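Local coordinates for glucose-6-phosphate 1-dehydrogenase (Kluyveromyces lactis, PDB 7E6I), which catalyses the NADP-dependent oxidation of glucose 6-phosphate to 6-phosphogluconolactone, the rate-limiting first step of the oxidative pentose phosphate pathway, at residues A[280-285]-A[447-452]; A[287-292]-A[299-304]; A[459-462]-A[467-470]. All blocks are in the same frame, centred on the assembly; numbering follows the deposited sequence.

Overall arrangement
All three interactions lie on the same side of the chain's centre, in the C-terminal domain. Interactions 2 and 3 sit on the neighbouring strands 285-291 and 459-462 of the large mixed sheet. They touch through backbone pairing such as Gln-289 N with Lys-459 O, and their centres are about 10 Å apart. Interaction 1 lies at the surface, where the loop leading into strand 285-291 meets helix 433-451. It consists of one histidine-tyrosine pair and a water. Interaction 2 is partly buried and combines a salt bridge, a backbone bond and a tyrosine pair. Interaction 3 is also partly buried and rests on a proline-tyrosine contact and a water bridge.

Interaction 1 (A[280-285]-A[447-452]); sequences IDHDDI and LNYLEG
One face of the Tyr-449 ring carries the CB of His-282, which sits offset toward the ring's rim. The CB is 4.0 Å from the centroid of the Tyr-449 ring, a CH-pi contact. From there the imidazole runs back toward the root of the tyrosine. The two ring planes are 21° apart, close to parallel, but they are slid so far that they barely overlap, with centroids of His-282 and Tyr-449 5.0 Å apart. This is therefore not a full stack. The contact joins a type I beta turn, Asp-281 to Asp-284, on the way into strand 285-291 of the mixed sheet, to a helix. Tyr-449 belongs to helix 433-451.

The two side chains run past each other in opposite directions. His-282 has CG anti to its carbonyl carbon (chi1 -59°), which brings ND1 to 3.6 Å from Tyr-449 CB. In Tyr-449, CG is anti to the backbone N (chi1 158°), which lays the ring alongside the turn with a face to His-282 CB. His-282 also touches Pro-445 of the same helix, and Tyr-449 packs on Pro-456.

The loop is held by its own bonds. Asp-284 N to Asp-281 O, at 3.0 Å, closes the turn. Asp-281 OD1 accepts from Asp-283 N at 3.0 Å, an Asx turn, and is approached from above the carboxylate plane. Across the contact the polar link is indirect. One water donates to His-282 O at 3.1 Å and lies 3.2 Å from Tyr-449 OH.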
loop_
_atom_site.group_PDB
_atom_site.type_symbol
_atom_site.label_atom_id
_atom_site.label_comp_id
_atom_site.label_asym_id
_atom_site.label_seq_id
_atom_site.Cartn_x
_atom_site.Cartn_y
_atom_site.Cartn_z
ATOM N N ILE A 280 -1.707 -14.886 15.679
ATOM C CA ILE A 280 -0.404 -14.391 16.098
ATOM C C ILE A 280 -0.131 -14.820 17.530
ATOM O O ILE A 280 -0.959 -14.623 18.434
ATOM C CB ILE A 280 -0.352 -12.865 15.956
ATOM C CG1 ILE A 280 -0.657 -12.461 14.509
ATOM C CG2 ILE A 280 0.981 -12.321 16.458
ATOM C CD1 ILE A 280 -0.942 -11.012 14.333
ATOM N N ASP A 281 1.032 -15.418 17.742
ATOM C CA ASP A 281 1.541 -15.683 19.079
ATOM C C ASP A 281 2.022 -14.358 19.675
ATOM O O ASP A 281 2.985 -13.761 19.177
ATOM C CB ASP A 281 2.647 -16.729 18.974
ATOM C CG ASP A 281 3.367 -16.988 20.287
ATOM O OD1 ASP A 281 2.910 -16.523 21.358
ATOM O OD2 ASP A 281 4.394 -17.705 20.242
ATOM N N HIS A 282 1.351 -13.881 20.742
ATOM C CA HIS A 282 1.697 -12.580 21.321
ATOM C C HIS A 282 3.072 -12.557 21.976
ATOM O O HIS A 282 3.569 -11.468 22.296
ATOM C CB HIS A 282 0.647 -12.145 22.345
ATOM C CG HIS A 282 -0.733 -12.040 21.779
ATOM N ND1 HIS A 282 -1.855 -11.912 22.566
ATOM C CD2 HIS A 282 -1.172 -12.044 20.498
ATOM C CE1 HIS A 282 -2.929 -11.852 21.797
ATOM N NE2 HIS A 282 -2.542 -11.919 20.538
ATOM N N ASP A 283 3.686 -13.719 22.191
ATOM C CA ASP A 283 5.054 -13.773 22.672
ATOM C C ASP A 283 6.076 -13.740 21.549
ATOM O O ASP A 283 7.220 -13.345 21.787
ATOM C CB ASP A 283 5.283 -15.038 23.501
ATOM C CG ASP A 283 4.781 -14.897 24.929
ATOM O OD1 ASP A 283 5.140 -13.898 25.603
ATOM O OD2 ASP A 283 4.026 -15.791 25.371
ATOM N N ASP A 284 5.701 -14.143 20.336
ATOM C CA ASP A 284 6.649 -14.211 19.230
ATOM C C ASP A 284 6.780 -12.843 18.559
ATOM O O ASP A 284 6.503 -12.666 17.374
ATOM C CB ASP A 284 6.225 -15.278 18.231
ATOM C CG ASP A 284 7.284 -15.531 17.199
ATOM O OD1 ASP A 284 8.459 -15.242 17.521
ATOM O OD2 ASP A 284 6.952 -15.993 16.084
ATOM N N ILE A 285 7.259 -11.882 19.340
ATOM C CA ILE A 285 7.166 -10.464 19.013
ATOM C C ILE A 285 8.397 -9.725 19.527
ATOM O O ILE A 285 9.002 -10.108 20.529
ATOM C CB ILE A 285 5.868 -9.897 19.615
ATOM C CG1 ILE A 285 4.905 -9.573 18.501
ATOM C CG2 ILE A 285 6.097 -8.728 20.585
ATOM C CD1 ILE A 285 3.848 -10.617 18.396
ATOM N N LEU A 447 -3.215 -6.309 18.806
ATOM C CA LEU A 447 -3.318 -4.886 19.118
ATOM C C LEU A 447 -4.013 -4.650 20.455
ATOM O O LEU A 447 -3.622 -3.751 21.211
ATOM C CB LEU A 447 -4.052 -4.162 17.996
ATOM C CG LEU A 447 -3.260 -3.974 16.702
ATOM C CD1 LEU A 447 -4.177 -3.443 15.603
ATOM C CD2 LEU A 447 -2.124 -3.023 16.956
ATOM N N ASN A 448 -5.057 -5.434 20.751
ATOM C CA ASN A 448 -5.693 -5.376 22.064
ATOM C C ASN A 448 -4.701 -5.711 23.171
ATOM O O ASN A 448 -4.690 -5.065 24.227
ATOM C CB ASN A 448 -6.870 -6.352 22.128
ATOM C CG ASN A 448 -8.061 -5.884 21.333
ATOM O OD1 ASN A 448 -8.137 -4.716 20.919
ATOM N ND2 ASN A 448 -9.014 -6.798 21.110
ATOM N N TYR A 449 -3.876 -6.737 22.957
ATOM C CA TYR A 449 -2.930 -7.143 23.985
ATOM C C TYR A 449 -1.891 -6.055 24.231
ATOM O O TYR A 449 -1.622 -5.699 25.382
ATOM C CB TYR A 449 -2.291 -8.474 23.586
ATOM C CG TYR A 449 -0.971 -8.769 24.248
ATOM C CD1 TYR A 449 -0.911 -9.243 25.553
ATOM C CD2 TYR A 449 0.216 -8.591 23.562
ATOM C CE1 TYR A 449 0.298 -9.514 26.159
ATOM C CE2 TYR A 449 1.425 -8.860 24.152
ATOM C CZ TYR A 449 1.464 -9.318 25.450
ATOM O OH TYR A 449 2.684 -9.579 26.021
ATOM N N LEU A 450 -1.338 -5.472 23.168
ATOM C CA LEU A 450 -0.287 -4.475 23.340
ATOM C C LEU A 450 -0.820 -3.203 23.991
ATOM O O LEU A 450 -0.115 -2.557 24.772
ATOM C CB LEU A 450 0.337 -4.141 21.990
ATOM C CG LEU A 450 1.152 -5.232 21.290
ATOM C CD1 LEU A 450 1.808 -4.664 20.018
ATOM C CD2 LEU A 450 2.185 -5.813 22.227
ATOM N N GLU A 451 -2.046 -2.807 23.658
ATOM C CA GLU A 451 -2.598 -1.535 24.098
ATOM C C GLU A 451 -3.460 -1.655 25.345
ATOM O O GLU A 451 -3.972 -0.642 25.830
ATOM C CB GLU A 451 -3.396 -0.897 22.957
ATOM C CG GLU A 451 -2.485 -0.326 21.871
ATOM C CD GLU A 451 -3.151 -0.214 20.516
ATOM O OE1 GLU A 451 -2.434 0.063 19.524
ATOM O OE2 GLU A 451 -4.392 -0.386 20.440
ATOM N N GLY A 452 -3.621 -2.858 25.881
ATOM C CA GLY A 452 -4.330 -3.053 27.116
ATOM C C GLY A 452 -3.458 -2.719 28.312
ATOM O O GLY A 452 -2.341 -2.211 28.185
HETATM O O HOH W 1 5.437 -10.449 24.603
#

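Interaction 2 (A[287-292]-A[299-304]); sequences IGQYGR and PSYLDD
A salt bridge joins Arg-292 to Asp-303: the guanidinium grips the carboxylate side-on, one nitrogen to each oxygen. NE donates to Asp-303 OD2 (2.9 Å), which receives it with its syn lone pair, and NH2 donates to Asp-303 OD1 at 3.2 Å. The two flat groups are nearly coplanar, 24° apart. Asp-303 OD2 also accepts from Ser-300 N at 2.9 Å, from above the carboxylate plane. In return Ser-300 OG accepts from Asp-303 N, an ST motif. With an alanine here in place of the aspartate, the guanidinium of Arg-292 would probably lose its counter-charge and Ser-300 N its acceptor.

Tyr-301 to Asp-304 form a type I beta turn. Its first residue bonds strand 285-291 of the mixed sheet, Tyr-301 N to Tyr-290 O at 2.8 Å.

Tyr-301 CB sits over the centre of the Tyr-290 ring, 3.8 Å from its centroid. With CG anti to the backbone N (chi1 173°), the Tyr-301 ring turns an edge toward that face, planes at 70°. Tyr-290 OH bonds Thr-225 N, and the Tyr-290 side chain comes within about 5 Å of that of Lys-339, a substrate-pocket residue. Gln-289 CD lies 3.6 Å from Tyr-301 CD2, and its NE2 bonds the carbonyls of Ser-311 and Cys-313.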
loop_
_atom_site.group_PDB
_atom_site.type_symbol
_atom_site.label_atom_id
_atom_site.label_comp_id
_atom_site.label_asym_id
_atom_site.label_seq_id
_atom_site.Cartn_x
_atom_site.Cartn_y
_atom_site.Cartn_z
ATOM N N ILE A 287 9.338 -5.648 20.096
ATOM C CA ILE A 287 8.621 -4.382 20.145
ATOM C C ILE A 287 9.575 -3.313 20.665
ATOM O O ILE A 287 10.292 -3.541 21.646
ATOM C CB ILE A 287 7.357 -4.549 21.014
ATOM C CG1 ILE A 287 6.119 -4.342 20.159
ATOM C CG2 ILE A 287 7.369 -3.794 22.303
ATOM C CD1 ILE A 287 6.037 -5.408 19.120
ATOM N N GLY A 288 9.635 -2.181 19.974
ATOM C CA GLY A 288 10.624 -1.160 20.283
ATOM C C GLY A 288 10.065 0.237 20.100
ATOM O O GLY A 288 9.115 0.459 19.347
ATOM N N GLN A 289 10.656 1.181 20.829
ATOM C CA GLN A 289 10.320 2.606 20.779
ATOM C C GLN A 289 11.624 3.380 20.679
ATOM O O GLN A 289 12.605 3.031 21.342
ATOM C CB GLN A 289 9.518 3.056 22.025
ATOM C CG GLN A 289 9.026 4.494 21.982
ATOM C CD GLN A 289 8.408 4.948 23.300
ATOM O OE1 GLN A 289 9.068 5.586 24.134
ATOM N NE2 GLN A 289 7.136 4.613 23.498
ATOM N N TYR A 290 11.673 4.407 19.841
ATOM C CA TYR A 290 12.973 5.007 19.566
ATOM C C TYR A 290 13.340 6.044 20.624
ATOM O O TYR A 290 12.527 6.904 20.993
ATOM C CB TYR A 290 13.056 5.593 18.152
ATOM C CG TYR A 290 12.286 6.849 17.824
ATOM C CD1 TYR A 290 12.850 8.112 18.014
ATOM C CD2 TYR A 290 11.022 6.771 17.229
ATOM C CE1 TYR A 290 12.141 9.274 17.671
ATOM C CE2 TYR A 290 10.313 7.919 16.879
ATOM C CZ TYR A 290 10.873 9.164 17.105
ATOM O OH TYR A 290 10.159 10.282 16.742
ATOM N N GLY A 291 14.563 5.919 21.140
ATOM C CA GLY A 291 15.129 6.885 22.054
ATOM C C GLY A 291 16.096 7.814 21.345
ATOM O O GLY A 291 16.234 7.800 20.118
ATOM N N ARG A 292 16.781 8.630 22.141
ATOM C CA ARG A 292 17.712 9.596 21.579
ATOM C C ARG A 292 18.850 8.890 20.845
ATOM O O ARG A 292 19.272 7.793 21.219
ATOM C CB ARG A 292 18.273 10.485 22.683
ATOM C CG ARG A 292 17.410 11.699 22.980
ATOM C CD ARG A 292 17.925 12.454 24.202
ATOM N NE ARG A 292 16.836 13.024 24.984
ATOM C CZ ARG A 292 16.923 13.310 26.275
ATOM N NH1 ARG A 292 18.053 13.073 26.930
ATOM N NH2 ARG A 292 15.885 13.832 26.907
ATOM N N PRO A 299 16.131 13.508 18.865
ATOM C CA PRO A 299 15.305 13.359 20.065
ATOM C C PRO A 299 14.754 11.950 20.195
ATOM O O PRO A 299 14.654 11.195 19.227
ATOM C CB PRO A 299 14.172 14.355 19.822
ATOM C CG PRO A 299 13.982 14.293 18.331
ATOM C CD PRO A 299 15.364 14.076 17.740
ATOM N N SER A 300 14.390 11.601 21.424
ATOM C CA SER A 300 13.626 10.385 21.629
ATOM C C SER A 300 12.196 10.579 21.129
ATOM O O SER A 300 11.750 11.694 20.837
ATOM C CB SER A 300 13.622 9.996 23.105
ATOM O OG SER A 300 12.889 10.943 23.863
ATOM N N TYR A 301 11.469 9.467 21.019
ATOM C CA TYR A 301 10.050 9.581 20.723
ATOM C C TYR A 301 9.338 10.406 21.793
ATOM O O TYR A 301 8.426 11.183 21.477
ATOM C CB TYR A 301 9.431 8.188 20.585
ATOM C CG TYR A 301 7.923 8.196 20.432
ATOM C CD1 TYR A 301 7.327 8.589 19.238
ATOM C CD2 TYR A 301 7.096 7.799 21.477
ATOM C CE1 TYR A 301 5.957 8.599 19.094
ATOM C CE2 TYR A 301 5.724 7.796 21.335
ATOM C CZ TYR A 301 5.154 8.203 20.148
ATOM O OH TYR A 301 3.776 8.220 20.017
ATOM N N LEU A 302 9.779 10.290 23.051
ATOM C CA LEU A 302 9.141 10.982 24.167
ATOM C C LEU A 302 9.521 12.458 24.250
ATOM O O LEU A 302 8.760 13.249 24.815
ATOM C CB LEU A 302 9.485 10.280 25.484
ATOM C CG LEU A 302 9.027 8.821 25.645
ATOM C CD1 LEU A 302 9.554 8.249 26.937
ATOM C CD2 LEU A 302 7.506 8.668 25.590
ATOM N N ASP A 303 10.675 12.850 23.702
ATOM C CA ASP A 303 11.028 14.263 23.624
ATOM C C ASP A 303 9.985 15.083 22.882
ATOM O O ASP A 303 9.979 16.309 23.008
ATOM C CB ASP A 303 12.373 14.440 22.926
ATOM C CG ASP A 303 13.534 14.047 23.793
ATOM O OD1 ASP A 303 13.330 13.879 25.013
ATOM O OD2 ASP A 303 14.651 13.888 23.253
ATOM N N ASP A 304 9.137 14.446 22.079
ATOM C CA ASP A 304 8.084 15.166 21.378
ATOM C C ASP A 304 7.158 15.833 22.388
ATOM O O ASP A 304 6.652 15.185 23.310
ATOM C CB ASP A 304 7.304 14.202 20.478
ATOM C CG ASP A 304 6.393 14.919 19.499
ATOM O OD1 ASP A 304 5.560 15.738 19.948
ATOM O OD2 ASP A 304 6.494 14.654 18.276
HETATM O O HOH W 2 10.632 12.824 18.420
#

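Interaction 3 (A[459-462]-A[467-470]); sequences KIYP and SPDG
Tyr-461 packs its ring against Pro-468, and its OH is gripped by two groups beyond this contact, Lys-339 O and Thr-315 OG1. The two bonds fix the far end of the ring. Lys-339 lines the pocket of the bound glucose 6-phosphate, so the tyrosine ties strand 459-462 to the backbone of a pocket residue. Strand 459-462 is the last strand at one side of the mixed sheet within this chain. It runs parallel to strand 285-291. The loop 467-470 folds back along it just before helix 471-476.

Pro-468 CG lies over one face of the Tyr-461 ring, toward the rim. It is 4.2 Å from the ring centroid, a CH-pi contact, and 4.0 Å from Tyr-461 CD1. The two side chains lie side by side and point the same way. Tyr-461 CG stands between its backbone N and carbonyl carbon (chi1 64°), which turns the ring alongside the proline. Phe-316 of strand 316-321 touches both residues.

At the other end the bent chain of Lys-459 passes over Asp-469, its CD 4.1 Å from Asp-469 CB. Its NZ is modelled so close to Asp-469 O that the bond length is doubtful. Gly-470 follows at the N-cap position of the helix, with backbone angles that call for glycine. One water bridges the backbones, donating to Ile-460 O at 2.9 Å and accepting from Asp-469 N at 3.1 Å.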
loop_
_atom_site.group_PDB
_atom_site.type_symbol
_atom_site.label_atom_id
_atom_site.label_comp_id
_atom_site.label_asym_id
_atom_site.label_seq_id
_atom_site.Cartn_x
_atom_site.Cartn_y
_atom_site.Cartn_z
ATOM N N LYS A 459 10.994 -1.921 24.252
ATOM C CA LYS A 459 12.397 -1.660 24.496
ATOM C C LYS A 459 12.828 -0.422 23.715
ATOM O O LYS A 459 12.329 -0.154 22.623
ATOM C CB LYS A 459 13.220 -2.886 24.117
ATOM C CG LYS A 459 14.150 -2.682 22.951
ATOM C CD LYS A 459 14.941 -3.962 22.633
ATOM C CE LYS A 459 14.108 -5.238 22.808
ATOM N NZ LYS A 459 14.874 -6.436 22.346
ATOM N N ILE A 460 13.730 0.363 24.300
ATOM C CA ILE A 460 14.171 1.620 23.702
ATOM C C ILE A 460 15.330 1.344 22.758
ATOM O O ILE A 460 16.174 0.481 23.027
ATOM C CB ILE A 460 14.562 2.638 24.791
ATOM C CG1 ILE A 460 13.386 2.854 25.741
ATOM C CG2 ILE A 460 14.960 3.971 24.181
ATOM C CD1 ILE A 460 12.244 3.615 25.087
ATOM N N TYR A 461 15.373 2.059 21.630
ATOM C CA TYR A 461 16.484 1.903 20.691
ATOM C C TYR A 461 16.861 3.289 20.197
ATOM O O TYR A 461 15.985 4.144 20.025
ATOM C CB TYR A 461 16.153 0.977 19.494
ATOM C CG TYR A 461 15.056 1.461 18.564
ATOM C CD1 TYR A 461 13.724 1.179 18.835
ATOM C CD2 TYR A 461 15.353 2.175 17.416
ATOM C CE1 TYR A 461 12.713 1.610 18.001
ATOM C CE2 TYR A 461 14.349 2.612 16.577
ATOM C CZ TYR A 461 13.025 2.324 16.874
ATOM O OH TYR A 461 12.007 2.748 16.036
ATOM N N PRO A 462 18.143 3.550 19.988
ATOM C CA PRO A 462 18.553 4.911 19.622
ATOM C C PRO A 462 18.126 5.250 18.205
ATOM O O PRO A 462 18.240 4.431 17.288
ATOM C CB PRO A 462 20.081 4.877 19.751
ATOM C CG PRO A 462 20.431 3.434 19.594
ATOM C CD PRO A 462 19.285 2.639 20.151
ATOM N N SER A 467 19.087 -1.759 14.038
ATOM C CA SER A 467 18.060 -2.671 14.517
ATOM C C SER A 467 18.016 -2.599 16.028
ATOM O O SER A 467 19.081 -2.566 16.664
ATOM C CB SER A 467 18.364 -4.111 14.091
ATOM O OG SER A 467 19.758 -4.384 14.198
ATOM N N PRO A 468 16.848 -2.597 16.626
ATOM C CA PRO A 468 16.765 -2.726 18.090
ATOM C C PRO A 468 17.474 -3.973 18.589
ATOM O O PRO A 468 17.703 -4.908 17.813
ATOM C CB PRO A 468 15.257 -2.801 18.362
ATOM C CG PRO A 468 14.609 -2.274 17.126
ATOM C CD PRO A 468 15.538 -2.487 15.975
ATOM N N ASP A 469 17.840 -3.993 19.869
ATOM C CA ASP A 469 18.447 -5.182 20.448
ATOM C C ASP A 469 17.486 -6.353 20.339
ATOM O O ASP A 469 16.274 -6.206 20.530
ATOM C CB ASP A 469 18.823 -4.952 21.922
ATOM C CG ASP A 469 19.929 -3.912 22.100
ATOM O OD1 ASP A 469 20.168 -3.479 23.256
ATOM O OD2 ASP A 469 20.565 -3.533 21.085
ATOM N N GLY A 470 18.036 -7.522 20.034
ATOM C CA GLY A 470 17.272 -8.745 19.960
ATOM C C GLY A 470 16.804 -9.129 18.571
ATOM O O GLY A 470 16.308 -10.250 18.402
HETATM O O HOH W 3 17.885 -1.287 21.416
#